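Local structure of cytochrome c552 (Thermochromatium tepidum, 5ZE8) at residues A316-Y328 with N338-F352. The protein carries five covalently bound c-type hemes at low potential and probably transfers electrons in a thermophilic purple sulfur photosynthetic bacterium. Residues are numbered along the deposited sequence; the frame is centred on the assembly and turned at random.
With HEC (heme c), chain C.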
ATOM      1  N   ALA A 316       5.859   1.046  -1.530  1.00 13.58           N
ATOM      2  CA  ALA A 316       7.092   0.286  -1.631  1.00 14.11           C
ATOM      3  C   ALA A 316       7.910   0.712  -2.815  1.00 14.62           C
ATOM      4  O   ALA A 316       7.403   1.076  -3.881  1.00 15.20           O
ATOM      5  CB  ALA A 316       6.769  -1.201  -1.714  1.00 16.90           C
ATOM      6  N   PRO A 317       9.243   0.735  -2.614  1.00 14.52           N
ATOM      7  CA  PRO A 317      10.088   1.373  -3.599  1.00 15.29           C
ATOM      8  C   PRO A 317      10.186   0.606  -4.900  1.00 16.42           C
ATOM      9  O   PRO A 317      10.553   1.193  -5.920  1.00 18.65           O
ATOM     10  CB  PRO A 317      11.441   1.445  -2.877  1.00 16.03           C
ATOM     11  CG  PRO A 317      11.396   0.328  -1.911  1.00 16.31           C
ATOM     12  CD  PRO A 317       9.985   0.466  -1.370  1.00 15.15           C
ATOM     13  N   PHE A 318       9.729  -0.661  -4.858  1.00 15.67           N
ATOM     14  CA  PHE A 318       9.872  -1.494  -6.039  1.00 16.19           C
ATOM     15  C   PHE A 318       8.630  -1.500  -6.950  1.00 13.32           C
ATOM     16  O   PHE A 318       8.666  -2.164  -7.972  1.00 13.74           O
ATOM     17  CB  PHE A 318      10.245  -2.892  -5.793  1.00 22.04           C
ATOM     18  CG  PHE A 318      10.066  -3.305  -4.424  1.00 22.31           C
ATOM     19  CD1 PHE A 318       8.779  -3.593  -3.952  1.00 28.13           C
ATOM     20  CD2 PHE A 318      11.148  -3.342  -3.589  1.00 26.09           C
ATOM     21  CE1 PHE A 318       8.618  -3.967  -2.613  1.00 28.68           C
ATOM     22  CE2 PHE A 318      10.990  -3.682  -2.220  1.00 29.49           C
ATOM     23  CZ  PHE A 318       9.717  -3.977  -1.738  1.00 31.22           C
ATOM     24  N   ARG A 319       7.568  -0.803  -6.538  1.00 12.39           N
ATOM     25  CA  ARG A 319       6.467  -0.680  -7.405  1.00 11.23           C
ATOM     26  C   ARG A 319       6.886   0.080  -8.684  1.00 13.43           C
ATOM     27  O   ARG A 319       7.628   1.067  -8.659  1.00 12.56           O
ATOM     28  CB  ARG A 319       5.340   0.118  -6.760  1.00 10.77           C
ATOM     29  CG  ARG A 319       4.786  -0.370  -5.469  1.00 11.44           C
ATOM     30  CD  ARG A 319       4.337  -1.806  -5.566  1.00 11.68           C
ATOM     31  NE  ARG A 319       3.505  -2.183  -4.426  1.00 12.39           N
ATOM     32  CZ  ARG A 319       3.672  -3.228  -3.634  1.00 12.75           C
ATOM     33  NH1 ARG A 319       2.806  -3.434  -2.656  1.00 13.18           N
ATOM     34  NH2 ARG A 319       4.750  -4.039  -3.784  1.00 11.34           N
ATOM     35  N   ASN A 320       6.327  -0.382  -9.788  1.00 12.48           N
ATOM     36  CA  ASN A 320       6.608   0.250 -11.062  1.00 12.62           C
ATOM     37  C   ASN A 320       5.559   0.046 -12.106  1.00 11.38           C
ATOM     38  O   ASN A 320       4.877  -0.958 -12.105  1.00 13.09           O
ATOM     39  CB  ASN A 320       7.975  -0.203 -11.561  1.00 12.08           C
ATOM     40  CG  ASN A 320       8.012  -1.668 -11.911  1.00 13.31           C
ATOM     41  OD1 ASN A 320       7.738  -2.021 -13.055  1.00 13.96           O
ATOM     42  ND2 ASN A 320       8.289  -2.539 -10.909  1.00 13.69           N
ATOM     43  N   LEU A 321       5.427   0.983 -13.022  1.00 13.05           N
ATOM     44  CA  LEU A 321       4.581   0.809 -14.214  1.00 12.75           C
ATOM     45  C   LEU A 321       5.404   0.904 -15.456  1.00 14.50           C
ATOM     46  O   LEU A 321       6.521   1.493 -15.477  1.00 13.53           O
ATOM     47  CB  LEU A 321       3.573   1.933 -14.340  1.00 14.82           C
ATOM     48  CG  LEU A 321       3.045   2.660 -13.122  1.00 15.56           C
ATOM     49  CD1 LEU A 321       2.174   3.866 -13.467  1.00 18.20           C
ATOM     50  CD2 LEU A 321       2.311   1.670 -12.258  1.00 15.17           C
ATOM     51  N   TYR A 322       4.842   0.383 -16.540  1.00 14.28           N
ATOM     52  CA  TYR A 322       5.461   0.649 -17.836  1.00 13.99           C
ATOM     53  C   TYR A 322       4.406   0.685 -18.903  1.00 14.05           C
ATOM     54  O   TYR A 322       3.411   0.015 -18.746  1.00 13.52           O
ATOM     55  CB  TYR A 322       6.547  -0.348 -18.181  1.00 14.35           C
ATOM     56  CG  TYR A 322       6.234  -1.807 -18.305  1.00 12.98           C
ATOM     57  CD1 TYR A 322       5.685  -2.329 -19.461  1.00 16.39           C
ATOM     58  CD2 TYR A 322       6.446  -2.713 -17.267  1.00 15.70           C
ATOM     59  CE1 TYR A 322       5.406  -3.685 -19.576  1.00 16.43           C
ATOM     60  CE2 TYR A 322       6.226  -4.076 -17.387  1.00 15.70           C
ATOM     61  CZ  TYR A 322       5.651  -4.554 -18.547  1.00 19.64           C
ATOM     62  OH  TYR A 322       5.376  -5.891 -18.662  1.00 20.43           O
ATOM     63  N   LEU A 323       4.692   1.491 -19.957  1.00 14.01           N
ATOM     64  CA  LEU A 323       3.830   1.682 -21.097  1.00 12.98           C
ATOM     65  C   LEU A 323       4.370   0.841 -22.249  1.00 12.34           C
ATOM     66  O   LEU A 323       5.518   0.924 -22.550  1.00 13.75           O
ATOM     67  CB  LEU A 323       3.809   3.124 -21.524  1.00 15.57           C
ATOM     68  CG  LEU A 323       3.274   3.387 -22.929  1.00 15.35           C
ATOM     69  CD1 LEU A 323       1.740   3.098 -22.961  1.00 16.67           C
ATOM     70  CD2 LEU A 323       3.517   4.794 -23.276  1.00 16.11           C
ATOM     71  N   LYS A 324       3.525   0.036 -22.868  1.00 12.35           N
ATOM     72  CA  LYS A 324       3.824  -0.582 -24.164  1.00 14.07           C
ATOM     73  C   LYS A 324       2.913   0.036 -25.218  1.00 13.78           C
ATOM     74  O   LYS A 324       1.728  -0.037 -25.087  1.00 15.93           O
ATOM     75  CB  LYS A 324       3.574  -2.044 -24.103  1.00 17.62           C
ATOM     76  CG  LYS A 324       4.476  -2.773 -23.169  1.00 22.13           C
ATOM     77  CD  LYS A 324       5.897  -2.955 -23.737  1.00 26.35           C
ATOM     78  CE  LYS A 324       6.010  -3.991 -24.852  1.00 30.26           C
ATOM     79  NZ  LYS A 324       5.595  -5.330 -24.443  1.00 34.81           N
ATOM     80  N   LEU A 325       3.500   0.562 -26.262  1.00 12.22           N
ATOM     81  CA  LEU A 325       2.792   1.148 -27.371  1.00 12.90           C
ATOM     82  C   LEU A 325       3.253   0.427 -28.633  1.00 13.17           C
ATOM     83  O   LEU A 325       4.443   0.345 -28.928  1.00 14.30           O
ATOM     84  CB  LEU A 325       3.033   2.643 -27.545  1.00 13.64           C
ATOM     85  CG  LEU A 325       2.264   3.479 -28.561  1.00 14.45           C
ATOM     86  CD1 LEU A 325       0.790   3.458 -28.115  1.00 15.25           C
ATOM     87  CD2 LEU A 325       2.801   4.902 -28.638  1.00 15.19           C
ATOM     88  N   THR A 326       2.273  -0.083 -29.367  1.00 12.27           N
ATOM     89  CA  THR A 326       2.597  -1.035 -30.455  1.00 12.44           C
ATOM     90  C   THR A 326       1.722  -0.676 -31.653  1.00 13.82           C
ATOM     91  O   THR A 326       0.574  -0.438 -31.510  1.00 14.23           O
ATOM     92  CB  THR A 326       2.365  -2.485 -30.046  1.00 13.44           C
ATOM     93  OG1 THR A 326       3.013  -2.829 -28.795  1.00 15.35           O
ATOM     94  CG2 THR A 326       2.864  -3.485 -31.108  1.00 13.81           C
ATOM     95  N   ALA A 327       2.304  -0.729 -32.867  1.00 13.35           N
ATOM     96  CA  ALA A 327       1.565  -0.491 -34.105  1.00 14.38           C
ATOM     97  C   ALA A 327       1.548  -1.783 -34.898  1.00 14.89           C
ATOM     98  O   ALA A 327       2.550  -2.515 -34.959  1.00 15.89           O
ATOM     99  CB  ALA A 327       2.180   0.579 -34.937  1.00 15.29           C
ATOM    100  N   TYR A 328       0.382  -2.119 -35.411  1.00 14.34           N
ATOM    101  CA  TYR A 328       0.173  -3.433 -36.094  1.00 14.01           C
ATOM    102  C   TYR A 328      -0.338  -3.195 -37.536  1.00 15.29           C
ATOM    103  O   TYR A 328      -1.058  -2.213 -37.756  1.00 13.44           O
ATOM    104  CB  TYR A 328      -0.916  -4.258 -35.399  1.00 15.36           C
ATOM    105  CG  TYR A 328      -0.583  -4.586 -33.958  1.00 14.36           C
ATOM    106  CD1 TYR A 328      -0.936  -3.697 -32.936  1.00 15.94           C
ATOM    107  CD2 TYR A 328       0.066  -5.763 -33.604  1.00 17.50           C
ATOM    108  CE1 TYR A 328      -0.625  -4.011 -31.604  1.00 14.97           C
ATOM    109  CE2 TYR A 328       0.351  -6.085 -32.277  1.00 14.89           C
ATOM    110  CZ  TYR A 328      -0.012  -5.191 -31.310  1.00 17.49           C
ATOM    111  OH  TYR A 328       0.279  -5.554 -29.996  1.00 19.03           O
ATOM    112  N   ASN A 338       7.408   0.724 -28.997  1.00 14.70           N
ATOM    113  CA  ASN A 338       8.217   1.734 -28.302  1.00 16.04           C
ATOM    114  C   ASN A 338       9.416   1.076 -27.635  1.00 17.41           C
ATOM    115  O   ASN A 338      10.478   1.743 -27.453  1.00 20.60           O
ATOM    116  CB  ASN A 338       7.390   2.506 -27.217  1.00 15.49           C
ATOM    117  CG  ASN A 338       6.915   1.625 -26.081  1.00 15.23           C
ATOM    118  OD1 ASN A 338       6.322   0.547 -26.301  1.00 15.88           O
ATOM    119  ND2 ASN A 338       7.186   2.077 -24.800  1.00 13.98           N
ATOM    120  N   ALA A 339       9.239  -0.146 -27.211  1.00 18.20           N
ATOM    121  CA  ALA A 339      10.166  -0.863 -26.409  1.00 20.78           C
ATOM    122  C   ALA A 339      10.076  -2.239 -26.888  1.00 21.15           C
ATOM    123  O   ALA A 339       8.999  -2.884 -26.857  1.00 23.82           O
ATOM    124  CB  ALA A 339       9.816  -0.789 -24.923  1.00 20.77           C
ATOM    125  N   ALA A 340      11.228  -2.700 -27.383  1.00 26.70           N
ATOM    126  CA  ALA A 340      11.333  -4.022 -27.922  1.00 25.63           C
ATOM    127  C   ALA A 340      11.041  -5.025 -26.850  1.00 32.30           C
ATOM    128  O   ALA A 340      10.169  -5.862 -27.057  1.00 30.07           O
ATOM    129  CB  ALA A 340      12.693  -4.272 -28.543  1.00 26.59           C
ATOM    130  N   ASP A 341      11.763  -4.919 -25.730  1.00 31.48           N
ATOM    131  CA  ASP A 341      11.533  -5.714 -24.522  1.00 39.73           C
ATOM    132  C   ASP A 341      11.004  -4.746 -23.394  1.00 28.57           C
ATOM    133  O   ASP A 341       9.922  -4.153 -23.538  1.00 37.52           O
ATOM    134  CB  ASP A 341      12.836  -6.397 -24.044  1.00 45.87           C
ATOM    135  CG  ASP A 341      13.578  -7.160 -25.130  1.00 62.20           C
ATOM    136  OD1 ASP A 341      13.485  -6.777 -26.322  1.00 76.61           O
ATOM    137  OD2 ASP A 341      14.313  -8.126 -24.780  1.00 65.41           O
ATOM    138  N   HIS A 342      11.712  -4.673 -22.269  1.00 27.63           N
ATOM    139  CA  HIS A 342      11.203  -3.916 -21.066  1.00 23.34           C
ATOM    140  C   HIS A 342      11.582  -2.461 -21.247  1.00 22.40           C
ATOM    141  O   HIS A 342      12.775  -2.164 -21.514  1.00 20.83           O
ATOM    142  CB  HIS A 342      11.794  -4.468 -19.797  1.00 22.49           C
ATOM    143  CG  HIS A 342      11.066  -4.067 -18.551  1.00 23.41           C
ATOM    144  ND1 HIS A 342      11.154  -2.805 -18.015  1.00 26.86           N
ATOM    145  CD2 HIS A 342      10.291  -4.789 -17.707  1.00 23.09           C
ATOM    146  CE1 HIS A 342      10.432  -2.749 -16.909  1.00 24.41           C
ATOM    147  NE2 HIS A 342       9.864  -3.929 -16.715  1.00 24.16           N
ATOM    148  N   PRO A 343      10.636  -1.540 -21.067  1.00 18.62           N
ATOM    149  CA  PRO A 343      10.902  -0.150 -21.187  1.00 18.53           C
ATOM    150  C   PRO A 343      11.982   0.369 -20.296  1.00 16.39           C
ATOM    151  O   PRO A 343      12.609   1.333 -20.651  1.00 16.38           O
ATOM    152  CB  PRO A 343       9.534   0.515 -20.920  1.00 17.52           C
ATOM    153  CG  PRO A 343       8.577  -0.568 -21.359  1.00 19.88           C
ATOM    154  CD  PRO A 343       9.190  -1.786 -20.854  1.00 20.71           C
ATOM    155  N   SER A 344      12.224  -0.250 -19.133  1.00 15.16           N
ATOM    156  CA  SER A 344      13.351   0.216 -18.312  1.00 17.26           C
ATOM    157  C   SER A 344      14.668   0.297 -19.060  1.00 18.75           C
ATOM    158  O   SER A 344      15.496   1.136 -18.782  1.00 21.92           O
ATOM    159  CB  SER A 344      13.506  -0.640 -17.056  1.00 18.83           C
ATOM    160  OG  SER A 344      13.911  -1.969 -17.306  1.00 20.69           O
ATOM    161  N   LYS A 345      14.847  -0.649 -19.951  1.00 20.25           N
ATOM    162  CA  LYS A 345      16.034  -0.739 -20.845  1.00 20.14           C
ATOM    163  C   LYS A 345      15.825  -0.166 -22.216  1.00 18.60           C
ATOM    164  O   LYS A 345      16.755   0.347 -22.814  1.00 21.35           O
ATOM    165  CB  LYS A 345      16.383  -2.187 -21.014  1.00 24.05           C
ATOM    166  CG  LYS A 345      16.792  -2.906 -19.708  1.00 28.68           C
ATOM    167  CD  LYS A 345      17.421  -4.249 -19.914  1.00 32.90           C
ATOM    168  CE  LYS A 345      17.807  -4.772 -18.542  1.00 36.58           C
ATOM    169  NZ  LYS A 345      18.442  -6.088 -18.720  1.00 39.57           N
ATOM    170  N   ASP A 346      14.645  -0.308 -22.771  1.00 18.43           N
ATOM    171  CA  ASP A 346      14.414   0.145 -24.147  1.00 19.12           C
ATOM    172  C   ASP A 346      13.701   1.435 -24.381  1.00 17.80           C
ATOM    173  O   ASP A 346      13.802   1.949 -25.460  1.00 18.93           O
ATOM    174  CB  ASP A 346      13.658  -0.943 -24.873  1.00 20.04           C
ATOM    175  CG  ASP A 346      14.494  -2.198 -25.064  1.00 23.76           C
ATOM    176  OD1 ASP A 346      15.721  -2.178 -24.941  1.00 19.32           O
ATOM    177  OD2 ASP A 346      13.884  -3.222 -25.409  1.00 31.15           O
ATOM    178  N   ASP A 347      12.977   2.007 -23.388  1.00 15.59           N
ATOM    179  CA  ASP A 347      12.305   3.270 -23.561  1.00 16.13           C
ATOM    180  C   ASP A 347      12.090   3.914 -22.176  1.00 16.03           C
ATOM    181  O   ASP A 347      10.990   3.834 -21.611  1.00 15.21           O
ATOM    182  CB  ASP A 347      10.961   3.034 -24.231  1.00 17.29           C
ATOM    183  CG  ASP A 347      10.235   4.303 -24.570  1.00 18.44           C
ATOM    184  OD1 ASP A 347      10.824   5.410 -24.612  1.00 23.97           O
ATOM    185  OD2 ASP A 347       8.991   4.258 -24.820  1.00 17.75           O
ATOM    186  N   PRO A 348      13.147   4.458 -21.575  1.00 17.11           N
ATOM    187  CA  PRO A 348      13.020   4.888 -20.162  1.00 15.46           C
ATOM    188  C   PRO A 348      11.943   5.893 -19.808  1.00 14.69           C
ATOM    189  O   PRO A 348      11.448   5.837 -18.645  1.00 15.92           O
ATOM    190  CB  PRO A 348      14.435   5.402 -19.838  1.00 18.10           C
ATOM    191  CG  PRO A 348      15.305   4.549 -20.771  1.00 18.06           C
ATOM    192  CD  PRO A 348      14.560   4.478 -22.027  1.00 17.85           C
ATOM    193  N   ARG A 349      11.468   6.686 -20.755  1.00 15.95           N
ATOM    194  CA  ARG A 349      10.386   7.595 -20.519  1.00 17.35           C
ATOM    195  C   ARG A 349       9.102   6.819 -20.313  1.00 17.33           C
ATOM    196  O   ARG A 349       8.190   7.432 -19.722  1.00 19.00           O
ATOM    197  CB  ARG A 349      10.207   8.605 -21.668  1.00 24.78           C
ATOM    198  CG  ARG A 349      11.415   9.531 -21.780  1.00 35.58           C
ATOM    199  CD  ARG A 349      11.762  10.044 -23.199  1.00 44.95           C
ATOM    200  NE  ARG A 349      13.237  10.184 -23.352  1.00 54.39           N
ATOM    201  CZ  ARG A 349      13.893  10.895 -24.284  1.00 61.22           C
ATOM    202  NH1 ARG A 349      13.255  11.585 -25.242  1.00 65.06           N
ATOM    203  NH2 ARG A 349      15.226  10.903 -24.252  1.00 58.86           N
ATOM    204  N   ALA A 350       9.035   5.575 -20.762  1.00 14.27           N
ATOM    205  CA  ALA A 350       7.866   4.747 -20.596  1.00 16.44           C
ATOM    206  C   ALA A 350       7.973   3.800 -19.359  1.00 14.57           C
ATOM    207  O   ALA A 350       7.187   2.876 -19.246  1.00 14.97           O
ATOM    208  CB  ALA A 350       7.587   3.961 -21.898  1.00 18.78           C
ATOM    209  N   TYR A 351       8.988   4.009 -18.471  1.00 13.11           N
ATOM    210  CA  TYR A 351       9.153   3.255 -17.246  1.00 12.82           C
ATOM    211  C   TYR A 351       8.974   4.242 -16.087  1.00 12.40           C
ATOM    212  O   TYR A 351       9.650   5.263 -16.012  1.00 14.77           O
ATOM    213  CB  TYR A 351      10.513   2.601 -17.227  1.00 13.35           C
ATOM    214  CG  TYR A 351      10.752   1.715 -16.045  1.00 12.95           C
ATOM    215  CD1 TYR A 351       9.873   0.704 -15.685  1.00 13.58           C
ATOM    216  CD2 TYR A 351      11.899   1.896 -15.261  1.00 13.63           C
ATOM    217  CE1 TYR A 351      10.127  -0.117 -14.623  1.00 14.70           C
ATOM    218  CE2 TYR A 351      12.131   1.051 -14.202  1.00 14.63           C
ATOM    219  CZ  TYR A 351      11.213   0.061 -13.864  1.00 14.07           C
ATOM    220  OH  TYR A 351      11.456  -0.778 -12.770  1.00 16.68           O
ATOM    221  N   PHE A 352       7.999   3.956 -15.231  1.00 12.20           N
ATOM    222  CA  PHE A 352       7.560   4.853 -14.188  1.00 12.72           C
ATOM    223  C   PHE A 352       7.911   4.169 -12.874  1.00 11.69           C
ATOM    224  O   PHE A 352       7.272   3.198 -12.403  1.00 12.27           O
ATOM    225  CB  PHE A 352       6.037   5.003 -14.275  1.00 13.38           C
ATOM    226  CG  PHE A 352       5.548   5.568 -15.584  1.00 13.66           C
ATOM    227  CD1 PHE A 352       5.350   4.743 -16.659  1.00 17.67           C
ATOM    228  CD2 PHE A 352       5.349   6.908 -15.733  1.00 16.74           C
ATOM    229  CE1 PHE A 352       4.897   5.234 -17.882  1.00 15.02           C
ATOM    230  CE2 PHE A 352       4.895   7.425 -16.970  1.00 17.40           C
ATOM    231  CZ  PHE A 352       4.685   6.589 -17.999  1.00 18.32           C
TER
HETATM  232 FE   HEC C 502       7.173  -3.097   4.728  1.00 10.52          FE
HETATM  233  CHA HEC C 502       5.153  -3.396   1.950  1.00 11.37           C
HETATM  234  CHB HEC C 502       9.134  -5.595   3.522  1.00 12.99           C
HETATM  235  CHC HEC C 502       9.341  -2.616   7.232  1.00 11.43           C
HETATM  236  CHD HEC C 502       5.233  -0.599   5.932  1.00  9.89           C
HETATM  237  NA  HEC C 502       7.219  -4.240   3.127  1.00 12.34           N
HETATM  238  C1A HEC C 502       6.260  -4.235   2.064  1.00 11.29           C
HETATM  239  C2A HEC C 502       6.693  -5.080   0.983  1.00 13.49           C
HETATM  240  C3A HEC C 502       7.811  -5.672   1.395  1.00 13.49           C
HETATM  241  C4A HEC C 502       8.130  -5.147   2.685  1.00 12.71           C
HETATM  242  CMA HEC C 502       8.667  -6.644   0.647  1.00 14.14           C
HETATM  243  CAA HEC C 502       5.943  -5.383  -0.258  1.00 12.08           C
HETATM  244  CBA HEC C 502       4.869  -6.450   0.093  1.00 11.47           C
HETATM  245  CGA HEC C 502       3.942  -6.892  -0.994  1.00 11.50           C
HETATM  246  O1A HEC C 502       3.086  -7.843  -0.848  1.00 12.95           O
HETATM  247  O2A HEC C 502       3.943  -6.336  -2.140  1.00 12.93           O
HETATM  248  NB  HEC C 502       8.889  -4.040   5.298  1.00 10.91           N
HETATM  249  C1B HEC C 502       9.484  -5.064   4.726  1.00 12.94           C
HETATM  250  C2B HEC C 502      10.574  -5.489   5.547  1.00 12.31           C
HETATM  251  C3B HEC C 502      10.737  -4.644   6.593  1.00 12.73           C
HETATM  252  C4B HEC C 502       9.624  -3.671   6.399  1.00 12.98           C
HETATM  253  CMB HEC C 502      11.434  -6.659   5.202  1.00 13.65           C
HETATM  254  CAB HEC C 502      11.729  -4.581   7.673  1.00 13.10           C
HETATM  255  CBB HEC C 502      13.085  -4.753   7.302  1.00 13.39           C
HETATM  256  NC  HEC C 502       7.280  -1.844   6.260  1.00 11.39           N
HETATM  257  C1C HEC C 502       8.310  -1.713   7.221  1.00 10.03           C
HETATM  258  C2C HEC C 502       8.059  -0.657   8.137  1.00  9.80           C
HETATM  259  C3C HEC C 502       6.840  -0.116   7.802  1.00  9.94           C
HETATM  260  C4C HEC C 502       6.382  -0.883   6.643  1.00  9.06           C
HETATM  261  CMC HEC C 502       8.918  -0.298   9.295  1.00  9.38           C
HETATM  262  CAC HEC C 502       6.110   0.997   8.438  1.00 10.04           C
HETATM  263  CBC HEC C 502       6.845   2.208   8.562  1.00 11.67           C
HETATM  264  ND  HEC C 502       5.525  -2.248   4.122  1.00 10.35           N
HETATM  265  C1D HEC C 502       4.821  -1.261   4.734  1.00 10.18           C
HETATM  266  C2D HEC C 502       3.668  -0.854   3.973  1.00 11.62           C
HETATM  267  C3D HEC C 502       3.678  -1.569   2.850  1.00 11.32           C
HETATM  268  C4D HEC C 502       4.848  -2.451   2.940  1.00 12.31           C
HETATM  269  CMD HEC C 502       2.724   0.233   4.362  1.00 11.37           C
HETATM  270  CAD HEC C 502       2.648  -1.533   1.712  1.00 11.41           C
HETATM  271  CBD HEC C 502       3.223  -0.591   0.708  1.00 12.16           C
HETATM  272  CGD HEC C 502       2.384  -0.462  -0.565  1.00 11.75           C
HETATM  273  O1D HEC C 502       1.266  -0.891  -0.658  1.00 12.67           O
HETATM  274  O2D HEC C 502       2.911   0.069  -1.601  1.00 12.67           O
HETATM  275  O   HOH W   1       8.352  -4.332 -14.488  1.00 19.12           O
HETATM  276  O   HOH W   2       7.291  -6.457 -26.468  1.00 34.92           O
HETATM  277  O   HOH W   3       5.395  -2.124 -27.282  1.00 25.18           O
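L321 and F352 form an antiparallel hydrogen-bonded pair, L321 N giving to F352 O and F352 N to L321 O, both at 2.9 Å. L323 N continues the series to A350 O. N338, just after strand 334-337, makes the last direct bonds to strand 320-328 before the chain bulges out through helix 343-346 and returns at A350. Its backbone N donates to L325 O, while its amide spans two residues of the strand: OD1 takes L325 N at 2.8 Å in a straight bond from above the carbonyl plane, and ND2 gives to L323 O at 3.0 Å. The second N-H of ND2 reaches D347 OD2 at 2.8 Å, on its anti lone pair, and this carboxylate oxygen also bonds Y388. Replacing N338 by an alanine is likely to leave L325 N and L323 O without these partners and D347 OD2 with one donor fewer.

On one face of the sheet, L321 CB meets F352 CB and L323 CB lies 3.9 Å from A350 CB. On the other, Y322, its CG between backbone N and carbonyl carbon (chi1 61°), sets its ring against P343 and H342; the Y322 and H342 planes are inclined at 54°. Y351 brings its ring edge to N320 OD1, and water 1 joins that oxygen to H342 NE2. H342 ND1 caps the helix by accepting from S344 N.

In the turn before the strand, A316 N bonds heme O2D, R319 NH1 and NH2 bond O2A, and R319 NE bonds a propionate of another heme. Amide and water-mediated bonds thus tie the excursion 338-350, its cap holding the H342 ring, to an antiparallel-sheet strand that pairs here with 334-337 and 351-357, on its other edge with 397-405, and whose preceding turn is held by propionates of two hemes.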